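Local atomic coordinates of diacylglycerol lipase (Aspergillus oryzae, PDB entry 5XK2), a protein that probably hydrolyses the ester bonds of mono- and diacylglycerols as a class 3 lipase of the alpha/beta-hydrolase fold, captured here in a closed conformation. Residues N32-K37 and S62-T67; C114-G119 and K186-F191; V77-K82 and P140-Y145; D206-L211 and L263-H268. All blocks are in the same frame, centred on the assembly; numbering follows the deposited sequence.

Interaction 1: N32-K37 and S62-T67; sequences NNYVAK and SFSDDT
Ser-62 lays its side chain against the backbone that leaves the short helix 31-34, its CB over the carbonyl oxygens of Asn-33 and Tyr-34 and its hydroxyl at Ala-36. With chi1 at 68°, OG lies between the backbone N and carbonyl carbon of its own residue and is carried toward the backbone of Ala-36. From there Ser-62 OG donates a hydrogen bond of 2.7 Å to Ala-36 O, meeting the carbonyl at a C=O...donor angle of 132° and tilted 23° from its plane. Ala-36 O also accepts from a water at 2.9 Å, and this water accepts from Ser-62 N at 3.0 Å. Side chain and backbone of one serine thus grip a single carbonyl, directly and through the water, and tie the loop that follows helix 31-34 to the strand. Two residues along the strand, Ser-64 faces the same way and meets the Tyr-34 ring obliquely, with its OG 3.8 Å from Tyr-34 CD1; this is a van der Waals touch. Phe-63, between the two serines, points its CB away from 32-37. The contact is therefore mostly polar near Ser-62 and gives way to ring packing near Ser-64. Strand 58-65 is the outermost strand at one end of the main sheet, paired antiparallel with strand 71-78, where Ala-72 touches both Tyr-34 and Ser-64. The Tyr-34 ring also makes a cation-pi contact with Arg-89. Helix 31-34 thus packs on one face of the sheet border, while Phe-63 reaches helix 118-138 through Val-127, Arg-130 and Ile-131.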
loop_
_atom_site.group_PDB
_atom_site.type_symbol
_atom_site.label_atom_id
_atom_site.label_comp_id
_atom_site.label_asym_id
_atom_site.label_seq_id
_atom_site.Cartn_x
_atom_site.Cartn_y
_atom_site.Cartn_z
ATOM N N ASN A 32 10.403 -19.089 2.212
ATOM C CA ASN A 32 11.117 -20.351 2.036
ATOM C C ASN A 32 11.160 -20.819 0.587
ATOM O O ASN A 32 12.118 -21.472 0.182
ATOM C CB ASN A 32 10.489 -21.452 2.902
ATOM C CG ASN A 32 9.001 -21.635 2.606
ATOM O OD1 ASN A 32 8.203 -20.742 2.866
ATOM N ND2 ASN A 32 8.633 -22.788 2.058
ATOM N N ASN A 33 10.124 -20.511 -0.196
ATOM C CA ASN A 33 10.097 -20.985 -1.575
ATOM C C ASN A 33 10.969 -20.153 -2.489
ATOM O O ASN A 33 11.556 -20.691 -3.424
ATOM C CB ASN A 33 8.662 -21.000 -2.118
ATOM C CG ASN A 33 7.795 -22.044 -1.443
ATOM O OD1 ASN A 33 8.270 -23.134 -1.088
ATOM N ND2 ASN A 33 6.517 -21.716 -1.245
ATOM N N TYR A 34 11.084 -18.853 -2.246
ATOM C CA TYR A 34 11.917 -18.099 -3.180
ATOM C C TYR A 34 13.383 -17.955 -2.761
ATOM O O TYR A 34 14.172 -17.322 -3.469
ATOM C CB TYR A 34 11.302 -16.715 -3.481
ATOM C CG TYR A 34 11.029 -15.761 -2.342
ATOM C CD1 TYR A 34 12.066 -15.085 -1.690
ATOM C CD2 TYR A 34 9.725 -15.447 -1.993
ATOM C CE1 TYR A 34 11.786 -14.160 -0.668
ATOM C CE2 TYR A 34 9.447 -14.549 -0.983
ATOM C CZ TYR A 34 10.467 -13.905 -0.334
ATOM O OH TYR A 34 10.165 -13.004 0.653
ATOM N N VAL A 35 13.758 -18.502 -1.605
ATOM C CA VAL A 35 15.185 -18.746 -1.338
ATOM C C VAL A 35 15.586 -20.224 -1.410
ATOM O O VAL A 35 16.736 -20.574 -1.138
ATOM C CB VAL A 35 15.595 -18.174 0.017
ATOM C CG1 VAL A 35 15.220 -16.693 0.076
ATOM C CG2 VAL A 35 14.954 -18.962 1.153
ATOM N N ALA A 36 14.633 -21.094 -1.734
ATOM C CA ALA A 36 14.885 -22.539 -1.708
ATOM C C ALA A 36 16.024 -22.984 -2.629
ATOM O O ALA A 36 16.188 -22.467 -3.745
ATOM C CB ALA A 36 13.606 -23.292 -2.078
ATOM N N LYS A 37 16.795 -23.968 -2.180
ATOM C CA LYS A 37 17.774 -24.573 -3.064
ATOM C C LYS A 37 17.120 -25.647 -3.907
ATOM O O LYS A 37 15.991 -26.078 -3.655
ATOM C CB LYS A 37 18.940 -25.182 -2.254
ATOM C CG LYS A 37 19.593 -24.195 -1.280
ATOM C CD LYS A 37 20.831 -24.756 -0.606
ATOM C CE LYS A 37 21.155 -23.970 0.665
ATOM N NZ LYS A 37 21.210 -22.491 0.429
ATOM N N SER A 62 15.434 -20.959 -7.448
ATOM C CA SER A 62 14.694 -19.843 -6.879
ATOM C C SER A 62 15.491 -18.567 -7.146
ATOM O O SER A 62 16.712 -18.606 -7.409
ATOM C CB SER A 62 14.459 -20.038 -5.380
ATOM O OG SER A 62 15.706 -19.956 -4.689
ATOM N N PHE A 63 14.802 -17.440 -7.092
ATOM C CA PHE A 63 15.434 -16.150 -7.321
ATOM C C PHE A 63 14.769 -15.078 -6.489
ATOM O O PHE A 63 13.562 -15.114 -6.221
ATOM C CB PHE A 63 15.397 -15.775 -8.816
ATOM C CG PHE A 63 14.044 -15.947 -9.458
ATOM C CD1 PHE A 63 13.121 -14.917 -9.446
ATOM C CD2 PHE A 63 13.724 -17.132 -10.115
ATOM C CE1 PHE A 63 11.878 -15.080 -10.038
ATOM C CE2 PHE A 63 12.497 -17.306 -10.705
ATOM C CZ PHE A 63 11.567 -16.284 -10.668
ATOM N N SER A 64 15.583 -14.161 -5.992
ATOM C CA SER A 64 15.067 -13.050 -5.215
ATOM C C SER A 64 15.927 -11.821 -5.488
ATOM O O SER A 64 17.152 -11.888 -5.351
ATOM C CB SER A 64 15.058 -13.417 -3.733
ATOM O OG SER A 64 14.410 -12.433 -2.952
ATOM N N ASP A 65 15.313 -10.715 -5.889
ATOM C CA ASP A 65 16.060 -9.470 -6.069
ATOM C C ASP A 65 15.577 -8.442 -5.069
ATOM O O ASP A 65 14.524 -7.840 -5.263
ATOM C CB ASP A 65 15.880 -8.950 -7.496
ATOM C CG ASP A 65 16.462 -7.559 -7.702
ATOM O OD1 ASP A 65 17.331 -7.136 -6.917
ATOM O OD2 ASP A 65 16.034 -6.888 -8.663
ATOM N N ASP A 66 16.377 -8.214 -4.032
ATOM C CA ASP A 66 16.041 -7.276 -2.962
ATOM C C ASP A 66 16.706 -5.938 -3.218
ATOM O O ASP A 66 16.616 -5.025 -2.407
ATOM C CB ASP A 66 16.482 -7.815 -1.594
ATOM C CG ASP A 66 15.501 -8.820 -1.008
ATOM O OD1 ASP A 66 14.347 -8.888 -1.485
ATOM O OD2 ASP A 66 15.883 -9.541 -0.062
ATOM N N THR A 67 17.401 -5.841 -4.344
ATOM C CA THR A 67 18.238 -4.688 -4.616
ATOM C C THR A 67 17.500 -3.652 -5.439
ATOM O O THR A 67 17.277 -2.531 -4.987
ATOM C CB THR A 67 19.528 -5.089 -5.351
ATOM O OG1 THR A 67 20.342 -5.884 -4.481
ATOM C CG2 THR A 67 20.308 -3.851 -5.784
HETATM O O HOH W 1 17.903 -21.980 -6.079
#

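Interaction 2: C114-G119 and K186-F191; sequences CKAELG and KPLAEF
Leu-188 and Cys-114 make the apolar part of this contact, with their CB atoms 3.8 Å apart. Leu-188 CG is anti to the backbone N (chi1 179°), which sends the branched end out from the helix and along the incoming segment. Its CD2 methyl reaches Ala-116 CB at 3.8 Å, while CD1 stays nearer the cysteine. Cys-114 SG lies over the first turn of the helix, 3.9 Å from Pro-187 CB and 3.5 Å from Leu-188 N. The sulfur is already committed to a disulfide with Cys-111, so the crosslinked loop rests on the start of the helix through van der Waals packing.

Polar atoms meet apolar ones at Lys-115 O, which is 3.3 Å from Leu-188 CD2. Asn-185, just ahead of the helix, links the segments: its OD1 accepts from Lys-115 N and Leu-188 N, and its backbone also bonds to that of Lys-115. One side-chain oxygen so holds the loop residue ahead of strand 116-117 and the first helical turn together.

Helix 154-168 packs against the contact through Leu-161, which touches both Ala-116 and Leu-188. Strand 116-117 pairs with strand 105-106 and leads into helix 118-138, so the contact sets the approach to that helix against the first turn of helix 186-195.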
loop_
_atom_site.group_PDB
_atom_site.type_symbol
_atom_site.label_atom_id
_atom_site.label_comp_id
_atom_site.label_asym_id
_atom_site.label_seq_id
_atom_site.Cartn_x
_atom_site.Cartn_y
_atom_site.Cartn_z
ATOM N N CYS A 114 5.558 -2.269 -30.466
ATOM C CA CYS A 114 5.155 -2.806 -29.163
ATOM C C CYS A 114 5.926 -2.141 -28.035
ATOM O O CYS A 114 7.125 -1.869 -28.157
ATOM C CB CYS A 114 5.345 -4.318 -29.155
ATOM S SG CYS A 114 4.146 -5.102 -30.282
ATOM N N LYS A 115 5.225 -1.828 -26.943
ATOM C CA LYS A 115 5.846 -1.190 -25.791
ATOM C C LYS A 115 5.308 -1.848 -24.538
ATOM O O LYS A 115 4.146 -2.232 -24.504
ATOM C CB LYS A 115 5.563 0.316 -25.740
ATOM C CG LYS A 115 5.954 1.069 -27.016
ATOM C CD LYS A 115 7.438 1.272 -27.102
ATOM C CE LYS A 115 7.815 2.569 -26.432
ATOM N NZ LYS A 115 6.810 3.615 -26.770
ATOM N N ALA A 116 6.166 -1.984 -23.533
ATOM C CA ALA A 116 5.807 -2.605 -22.259
ATOM C C ALA A 116 6.097 -1.675 -21.104
ATOM O O ALA A 116 6.900 -0.750 -21.224
ATOM C CB ALA A 116 6.571 -3.912 -22.064
ATOM N N GLU A 117 5.452 -1.931 -19.971
ATOM C CA GLU A 117 5.716 -1.169 -18.754
ATOM C C GLU A 117 7.175 -1.389 -18.338
ATOM O O GLU A 117 7.605 -2.525 -18.199
ATOM C CB GLU A 117 4.754 -1.620 -17.638
ATOM C CG GLU A 117 4.400 -0.544 -16.635
ATOM C CD GLU A 117 5.389 -0.446 -15.488
ATOM O OE1 GLU A 117 5.396 0.602 -14.811
ATOM O OE2 GLU A 117 6.145 -1.409 -15.247
ATOM N N LEU A 118 7.933 -0.307 -18.151
ATOM C CA LEU A 118 9.373 -0.420 -17.921
ATOM C C LEU A 118 9.719 -1.219 -16.669
ATOM O O LEU A 118 10.613 -2.074 -16.692
ATOM C CB LEU A 118 10.004 0.973 -17.818
ATOM C CG LEU A 118 11.486 0.972 -17.408
ATOM C CD1 LEU A 118 12.355 0.332 -18.465
ATOM C CD2 LEU A 118 11.938 2.392 -17.113
ATOM N N GLY A 119 9.006 -0.951 -15.582
ATOM C CA GLY A 119 9.311 -1.616 -14.323
ATOM C C GLY A 119 9.169 -3.124 -14.425
ATOM O O GLY A 119 10.048 -3.886 -13.990
ATOM N N LYS A 186 -1.241 -0.919 -26.982
ATOM C CA LYS A 186 -2.215 -1.699 -27.755
ATOM C C LYS A 186 -1.547 -2.728 -28.692
ATOM O O LYS A 186 -1.955 -3.887 -28.694
ATOM C CB LYS A 186 -3.187 -0.784 -28.549
ATOM C CG LYS A 186 -4.487 -1.521 -28.927
ATOM C CD LYS A 186 -5.574 -0.579 -29.473
ATOM C CE LYS A 186 -6.946 -1.258 -29.461
ATOM N NZ LYS A 186 -8.057 -0.301 -29.755
ATOM N N PRO A 187 -0.520 -2.332 -29.484
ATOM C CA PRO A 187 0.108 -3.345 -30.350
ATOM C C PRO A 187 0.653 -4.546 -29.569
ATOM O O PRO A 187 0.477 -5.686 -30.013
ATOM C CB PRO A 187 1.261 -2.570 -31.022
ATOM C CG PRO A 187 0.808 -1.168 -31.012
ATOM C CD PRO A 187 0.018 -0.981 -29.750
ATOM N N LEU A 188 1.260 -4.310 -28.412
ATOM C CA LEU A 188 1.786 -5.439 -27.635
ATOM C C LEU A 188 0.656 -6.274 -27.045
ATOM O O LEU A 188 0.730 -7.505 -27.012
ATOM C CB LEU A 188 2.721 -4.956 -26.528
ATOM C CG LEU A 188 3.303 -6.073 -25.656
ATOM C CD1 LEU A 188 4.017 -7.125 -26.525
ATOM C CD2 LEU A 188 4.273 -5.517 -24.582
ATOM N N ALA A 189 -0.400 -5.620 -26.576
ATOM C CA ALA A 189 -1.512 -6.404 -26.032
ATOM C C ALA A 189 -2.156 -7.261 -27.113
ATOM O O ALA A 189 -2.519 -8.397 -26.848
ATOM C CB ALA A 189 -2.549 -5.506 -25.389
ATOM N N GLU A 190 -2.267 -6.740 -28.339
ATOM C CA GLU A 190 -2.818 -7.553 -29.433
ATOM C C GLU A 190 -1.897 -8.721 -29.769
ATOM O O GLU A 190 -2.349 -9.840 -30.005
ATOM C CB GLU A 190 -3.061 -6.696 -30.696
ATOM C CG GLU A 190 -4.056 -5.553 -30.427
ATOM C CD GLU A 190 -4.329 -4.684 -31.650
ATOM O OE1 GLU A 190 -3.972 -5.097 -32.775
ATOM O OE2 GLU A 190 -4.902 -3.589 -31.459
ATOM N N PHE A 191 -0.596 -8.462 -29.785
ATOM C CA PHE A 191 0.373 -9.526 -30.031
ATOM C C PHE A 191 0.266 -10.651 -28.997
ATOM O O PHE A 191 0.182 -11.831 -29.363
ATOM C CB PHE A 191 1.788 -8.934 -30.038
ATOM C CG PHE A 191 2.875 -9.939 -30.303
ATOM C CD1 PHE A 191 3.018 -10.520 -31.552
ATOM C CD2 PHE A 191 3.767 -10.283 -29.304
ATOM C CE1 PHE A 191 4.040 -11.439 -31.798
ATOM C CE2 PHE A 191 4.785 -11.207 -29.537
ATOM C CZ PHE A 191 4.920 -11.786 -30.778
#

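Interaction 3: V77-K82 and P140-Y145; sequences VDNTNK and PEHSDY
The two segments come closest at Lys-82 and Tyr-145, whose CA atoms are 4.9 Å apart, with a type I beta turn from His-142 to Tyr-145 on one side. The Tyr-145 ring lies between Lys-82 and His-142: Lys-82 CA sits over one face in a CH-pi contact, 3.7 Å from the ring centroid, and His-142 CB covers the opposite face, holding the ring flat. At its edge Tyr-145 OH donates a short hydrogen bond of 2.5 Å to Asn-79 OD1, with the amide and ring planes 79° apart. The Lys-82 chain passes across the ring, its CG 3.8 Å from Tyr-145 CE1, and bends at chi3 (75°) to bring NZ to Asp-144. There Lys-82 NZ and Asp-144 OD2 form a salt bridge of 2.7 Å, on the syn side of the carboxylate but well out of its plane. Val-77 CG1 touches the His-142 ring obliquely, 3.8 Å from NE2, while ND1 of that ring is bonded to Leu-138 O. Asp-78 turns to Tyr-24 and its own loop. The contact joins the hairpin between strands 71-78 and 83-89 to the loop from helix 118-138 into strand 146-152, and both Val-77 and Tyr-145 touch Ile-84 of strand 83-89.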
loop_
_atom_site.group_PDB
_atom_site.type_symbol
_atom_site.label_atom_id
_atom_site.label_comp_id
_atom_site.label_asym_id
_atom_site.label_seq_id
_atom_site.Cartn_x
_atom_site.Cartn_y
_atom_site.Cartn_z
ATOM N N VAL A 77 9.306 -28.049 -10.701
ATOM C CA VAL A 77 8.907 -29.178 -11.529
ATOM C C VAL A 77 7.727 -29.863 -10.858
ATOM O O VAL A 77 7.824 -30.257 -9.684
ATOM C CB VAL A 77 10.058 -30.191 -11.700
ATOM C CG1 VAL A 77 9.578 -31.399 -12.481
ATOM C CG2 VAL A 77 11.248 -29.544 -12.386
ATOM N N ASP A 78 6.627 -30.004 -11.597
ATOM C CA ASP A 78 5.457 -30.719 -11.113
ATOM C C ASP A 78 5.338 -32.004 -11.942
ATOM O O ASP A 78 4.886 -31.974 -13.088
ATOM C CB ASP A 78 4.219 -29.824 -11.253
ATOM C CG ASP A 78 2.933 -30.483 -10.783
ATOM O OD1 ASP A 78 2.856 -31.722 -10.706
ATOM O OD2 ASP A 78 1.955 -29.735 -10.522
ATOM N N ASN A 79 5.725 -33.133 -11.347
ATOM C CA ASN A 79 5.728 -34.396 -12.086
ATOM C C ASN A 79 4.364 -35.062 -12.059
ATOM O O ASN A 79 4.098 -36.001 -12.805
ATOM C CB ASN A 79 6.794 -35.340 -11.533
ATOM C CG ASN A 79 8.192 -34.914 -11.928
ATOM O OD1 ASN A 79 8.427 -34.530 -13.082
ATOM N ND2 ASN A 79 9.131 -34.975 -10.971
ATOM N N THR A 80 3.485 -34.565 -11.205
ATOM C CA THR A 80 2.132 -35.092 -11.165
ATOM C C THR A 80 1.342 -34.568 -12.343
ATOM O O THR A 80 0.669 -35.327 -13.047
ATOM C CB THR A 80 1.454 -34.722 -9.848
ATOM O OG1 THR A 80 2.199 -35.328 -8.795
ATOM C CG2 THR A 80 0.009 -35.222 -9.811
ATOM N N ASN A 81 1.443 -33.264 -12.574
ATOM C CA ASN A 81 0.707 -32.610 -13.648
ATOM C C ASN A 81 1.522 -32.379 -14.923
ATOM O O ASN A 81 1.046 -31.758 -15.881
ATOM C CB ASN A 81 0.144 -31.298 -13.125
ATOM C CG ASN A 81 -0.859 -31.528 -12.035
ATOM O OD1 ASN A 81 -1.940 -32.063 -12.291
ATOM N ND2 ASN A 81 -0.490 -31.198 -10.796
ATOM N N LYS A 82 2.756 -32.871 -14.903
ATOM C CA LYS A 82 3.666 -32.770 -16.042
ATOM C C LYS A 82 3.812 -31.339 -16.515
ATOM O O LYS A 82 3.536 -31.008 -17.671
ATOM C CB LYS A 82 3.216 -33.696 -17.175
ATOM C CG LYS A 82 3.486 -35.146 -16.808
ATOM C CD LYS A 82 3.071 -36.119 -17.888
ATOM C CE LYS A 82 4.048 -36.121 -19.049
ATOM N NZ LYS A 82 3.682 -37.192 -20.016
ATOM N N PRO A 140 15.391 -32.022 -21.452
ATOM C CA PRO A 140 15.618 -33.407 -21.902
ATOM C C PRO A 140 14.901 -34.486 -21.105
ATOM O O PRO A 140 14.419 -35.433 -21.718
ATOM C CB PRO A 140 17.137 -33.577 -21.756
ATOM C CG PRO A 140 17.672 -32.218 -21.891
ATOM C CD PRO A 140 16.669 -31.332 -21.197
ATOM N N GLU A 141 14.816 -34.356 -19.782
ATOM C CA GLU A 141 14.146 -35.382 -18.992
ATOM C C GLU A 141 12.662 -35.086 -18.753
ATOM O O GLU A 141 11.972 -35.868 -18.106
ATOM C CB GLU A 141 14.849 -35.557 -17.635
ATOM C CG GLU A 141 16.338 -35.952 -17.705
ATOM C CD GLU A 141 16.587 -37.291 -18.395
ATOM O OE1 GLU A 141 15.621 -38.074 -18.549
ATOM O OE2 GLU A 141 17.759 -37.564 -18.777
ATOM N N HIS A 142 12.242 -33.879 -19.107
ATOM C CA HIS A 142 10.848 -33.417 -19.026
ATOM C C HIS A 142 10.216 -33.039 -20.373
ATOM O O HIS A 142 9.567 -32.004 -20.433
ATOM C CB HIS A 142 10.744 -32.302 -17.999
ATOM C CG HIS A 142 11.384 -32.668 -16.689
ATOM N ND1 HIS A 142 12.732 -32.499 -16.455
ATOM C CD2 HIS A 142 10.880 -33.250 -15.571
ATOM C CE1 HIS A 142 13.028 -32.925 -15.238
ATOM N NE2 HIS A 142 11.920 -33.383 -14.677
ATOM N N SER A 143 10.653 -33.645 -21.475
ATOM C CA SER A 143 10.481 -33.035 -22.805
ATOM C C SER A 143 9.042 -32.695 -23.229
ATOM O O SER A 143 8.843 -31.753 -23.989
ATOM C CB SER A 143 11.108 -33.940 -23.877
ATOM O OG SER A 143 10.449 -35.186 -23.944
ATOM N N ASP A 144 8.059 -33.454 -22.760
ATOM C CA ASP A 144 6.666 -33.209 -23.143
ATOM C C ASP A 144 5.875 -32.398 -22.118
ATOM O O ASP A 144 4.657 -32.312 -22.213
ATOM C CB ASP A 144 5.948 -34.529 -23.424
ATOM C CG ASP A 144 5.894 -35.430 -22.218
ATOM O OD1 ASP A 144 6.676 -35.209 -21.266
ATOM O OD2 ASP A 144 5.083 -36.379 -22.233
ATOM N N TYR A 145 6.545 -31.864 -21.102
ATOM C CA TYR A 145 5.847 -31.101 -20.066
ATOM C C TYR A 145 5.323 -29.762 -20.562
ATOM O O TYR A 145 5.940 -29.122 -21.433
ATOM C CB TYR A 145 6.776 -30.850 -18.860
ATOM C CG TYR A 145 6.978 -32.026 -17.922
ATOM C CD1 TYR A 145 6.999 -33.337 -18.388
ATOM C CD2 TYR A 145 7.163 -31.818 -16.564
ATOM C CE1 TYR A 145 7.183 -34.410 -17.531
ATOM C CE2 TYR A 145 7.351 -32.886 -15.686
ATOM C CZ TYR A 145 7.355 -34.182 -16.181
ATOM O OH TYR A 145 7.542 -35.245 -15.350
#

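Interaction 4: D206-L211 and L263-H268; sequences DPVPKL and LAFHSH
His-268 and Asp-206 meet through a nearly straight hydrogen bond: ND1 of His-268 donates to OD2 of Asp-206 over 2.8 Å, at an N-H...acceptor angle of 168°. The oxygen lies in the plane of the imidazole and is met on the syn side of the carboxylate, although the two flat groups are turned 60° from each other. Over one face of the imidazole sits Val-208, whose CG2 methyl is 3.5 Å from the centroid of the His-268 ring in a CH-pi contact; the flank of the same valine brings CB to 3.4 Å from His-268 CE1.

Around this pair, Asp-206 OD1 accepts the backbone N-H of Val-208 from above the carboxylate plane, at 3.0 Å, in an Asx turn, so the carboxylate orients the very residue that covers the histidine. Its OD2 has a second partner in Tyr-271 OH. Pro-207 packs against the other segment, with CD 4.0 Å from Ala-264 CB and CG against the Phe-265 ring, which Val-208 CG2 also touches at 4.0 Å from CE1. Ser-267 CB closes on the backbone N of Asp-206, while its OG is held by Asp-205. Farther out, Thr-99 of the second subunit packs on Phe-265.

On the far side of the imidazole, NE2 of His-268 is hydrogen-bonded to Ser-153 OG. Ser-153 lies in a GxSxG sequence at a strand-to-helix turn, consistent with the nucleophile elbow of alpha/beta-hydrolases. The line from Ser-153 through His-268 to Asp-206 has the geometry of a Ser-His-Asp catalytic triad, in which the buried aspartate would probably orient the histidine and help it activate the serine.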
loop_
_atom_site.group_PDB
_atom_site.type_symbol
_atom_site.label_atom_id
_atom_site.label_comp_id
_atom_site.label_asym_id
_atom_site.label_seq_id
_atom_site.Cartn_x
_atom_site.Cartn_y
_atom_site.Cartn_z
ATOM N N ASP A 206 -11.512 -4.924 -7.791
ATOM C CA ASP A 206 -10.062 -4.849 -7.504
ATOM C C ASP A 206 -9.426 -3.646 -8.232
ATOM O O ASP A 206 -9.583 -3.491 -9.430
ATOM C CB ASP A 206 -9.427 -6.172 -7.952
ATOM C CG ASP A 206 -7.919 -6.222 -7.749
ATOM O OD1 ASP A 206 -7.322 -5.261 -7.214
ATOM O OD2 ASP A 206 -7.344 -7.270 -8.127
ATOM N N PRO A 207 -8.775 -2.735 -7.485
ATOM C CA PRO A 207 -8.216 -1.553 -8.162
ATOM C C PRO A 207 -6.965 -1.816 -9.013
ATOM O O PRO A 207 -6.661 -1.036 -9.927
ATOM C CB PRO A 207 -7.868 -0.614 -7.003
ATOM C CG PRO A 207 -7.610 -1.522 -5.840
ATOM C CD PRO A 207 -8.609 -2.675 -6.017
ATOM N N VAL A 208 -6.222 -2.871 -8.693
ATOM C CA VAL A 208 -4.907 -3.046 -9.304
ATOM C C VAL A 208 -4.962 -3.285 -10.826
ATOM O O VAL A 208 -4.162 -2.689 -11.542
ATOM C CB VAL A 208 -4.121 -4.156 -8.565
ATOM C CG1 VAL A 208 -2.767 -4.419 -9.242
ATOM C CG2 VAL A 208 -3.885 -3.709 -7.093
ATOM N N PRO A 209 -5.915 -4.093 -11.336
ATOM C CA PRO A 209 -6.009 -4.260 -12.797
ATOM C C PRO A 209 -6.424 -2.994 -13.550
ATOM O O PRO A 209 -6.572 -3.057 -14.770
ATOM C CB PRO A 209 -7.048 -5.386 -12.967
ATOM C CG PRO A 209 -6.899 -6.183 -11.702
ATOM C CD PRO A 209 -6.744 -5.100 -10.650
ATOM N N LYS A 210 -6.764 -1.918 -12.843
ATOM C CA LYS A 210 -7.068 -0.667 -13.524
ATOM C C LYS A 210 -5.847 0.222 -13.732
ATOM O O LYS A 210 -5.977 1.340 -14.237
ATOM C CB LYS A 210 -8.125 0.114 -12.746
ATOM C CG LYS A 210 -9.417 -0.623 -12.652
ATOM C CD LYS A 210 -10.402 0.144 -11.787
ATOM C CE LYS A 210 -11.435 -0.777 -11.273
ATOM N NZ LYS A 210 -12.429 -0.023 -10.481
ATOM N N LEU A 211 -4.680 -0.268 -13.322
ATOM C CA LEU A 211 -3.427 0.485 -13.435
ATOM C C LEU A 211 -2.398 -0.293 -14.236
ATOM O O LEU A 211 -2.393 -1.520 -14.218
ATOM C CB LEU A 211 -2.853 0.797 -12.055
ATOM C CG LEU A 211 -3.710 1.709 -11.179
ATOM C CD1 LEU A 211 -3.045 1.835 -9.827
ATOM C CD2 LEU A 211 -3.892 3.067 -11.845
ATOM N N LEU A 263 -10.267 1.591 -1.252
ATOM C CA LEU A 263 -10.976 0.763 -0.278
ATOM C C LEU A 263 -11.454 -0.548 -0.890
ATOM O O LEU A 263 -11.889 -1.444 -0.173
ATOM C CB LEU A 263 -12.159 1.523 0.336
ATOM C CG LEU A 263 -12.708 0.884 1.617
ATOM C CD1 LEU A 263 -11.638 0.721 2.696
ATOM C CD2 LEU A 263 -13.879 1.699 2.138
ATOM N N ALA A 264 -11.330 -0.681 -2.210
ATOM C CA ALA A 264 -11.664 -1.953 -2.863
ATOM C C ALA A 264 -10.483 -2.927 -2.818
ATOM O O ALA A 264 -10.533 -4.005 -3.409
ATOM C CB ALA A 264 -12.105 -1.721 -4.292
ATOM N N PHE A 265 -9.411 -2.559 -2.120
ATOM C CA PHE A 265 -8.228 -3.394 -2.135
ATOM C C PHE A 265 -8.478 -4.819 -1.619
ATOM O O PHE A 265 -7.821 -5.754 -2.056
ATOM C CB PHE A 265 -7.089 -2.752 -1.341
ATOM C CG PHE A 265 -5.776 -3.376 -1.635
ATOM C CD1 PHE A 265 -5.102 -3.061 -2.794
ATOM C CD2 PHE A 265 -5.255 -4.350 -0.795
ATOM C CE1 PHE A 265 -3.907 -3.666 -3.094
ATOM C CE2 PHE A 265 -4.049 -4.964 -1.088
ATOM C CZ PHE A 265 -3.377 -4.622 -2.238
ATOM N N HIS A 266 -9.453 -4.996 -0.733
ATOM C CA HIS A 266 -9.795 -6.337 -0.253
ATOM C C HIS A 266 -10.012 -7.306 -1.427
ATOM O O HIS A 266 -9.650 -8.474 -1.344
ATOM C CB HIS A 266 -11.051 -6.283 0.628
ATOM C CG HIS A 266 -12.288 -5.877 -0.109
ATOM N ND1 HIS A 266 -13.180 -6.793 -0.630
ATOM C CD2 HIS A 266 -12.756 -4.653 -0.463
ATOM C CE1 HIS A 266 -14.161 -6.149 -1.246
ATOM N NE2 HIS A 266 -13.929 -4.852 -1.157
ATOM N N SER A 267 -10.572 -6.801 -2.524
ATOM C CA SER A 267 -10.867 -7.641 -3.695
ATOM C C SER A 267 -9.595 -8.202 -4.322
ATOM O O SER A 267 -9.613 -9.248 -4.963
ATOM C CB SER A 267 -11.646 -6.847 -4.745
ATOM O OG SER A 267 -12.932 -6.510 -4.218
ATOM N N HIS A 268 -8.483 -7.498 -4.125
ATOM C CA HIS A 268 -7.221 -7.879 -4.760
ATOM C C HIS A 268 -6.641 -9.174 -4.218
ATOM O O HIS A 268 -5.881 -9.840 -4.925
ATOM C CB HIS A 268 -6.173 -6.756 -4.580
ATOM C CG HIS A 268 -4.913 -6.961 -5.365
ATOM N ND1 HIS A 268 -4.901 -7.083 -6.740
ATOM C CD2 HIS A 268 -3.615 -6.995 -4.973
ATOM C CE1 HIS A 268 -3.649 -7.210 -7.156
ATOM N NE2 HIS A 268 -2.850 -7.157 -6.102
#

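In the fold
The four contacts are spread around the main mixed sheet of the alpha/beta-hydrolase fold. Interactions 1 and 3 both reach it, on the neighbouring strands 58-65 and 71-78, with centres 22 Å apart. Interaction 2 lies beside the start of helix 186-195, and interaction 4 joins two loops that follow strands 198-203 and 240-243; their nearest atoms are about 7 Å apart. The centres of interactions 3 and 4 are 35 Å apart, on opposite sides of the chain's centre. Along the chain interaction 1 closes before the others open, interactions 2 and 3 interleave, and interaction 4 comes last. Two members of the probable catalytic triad thus come from late loops, far from the surface contact at 77-82 and 140-145.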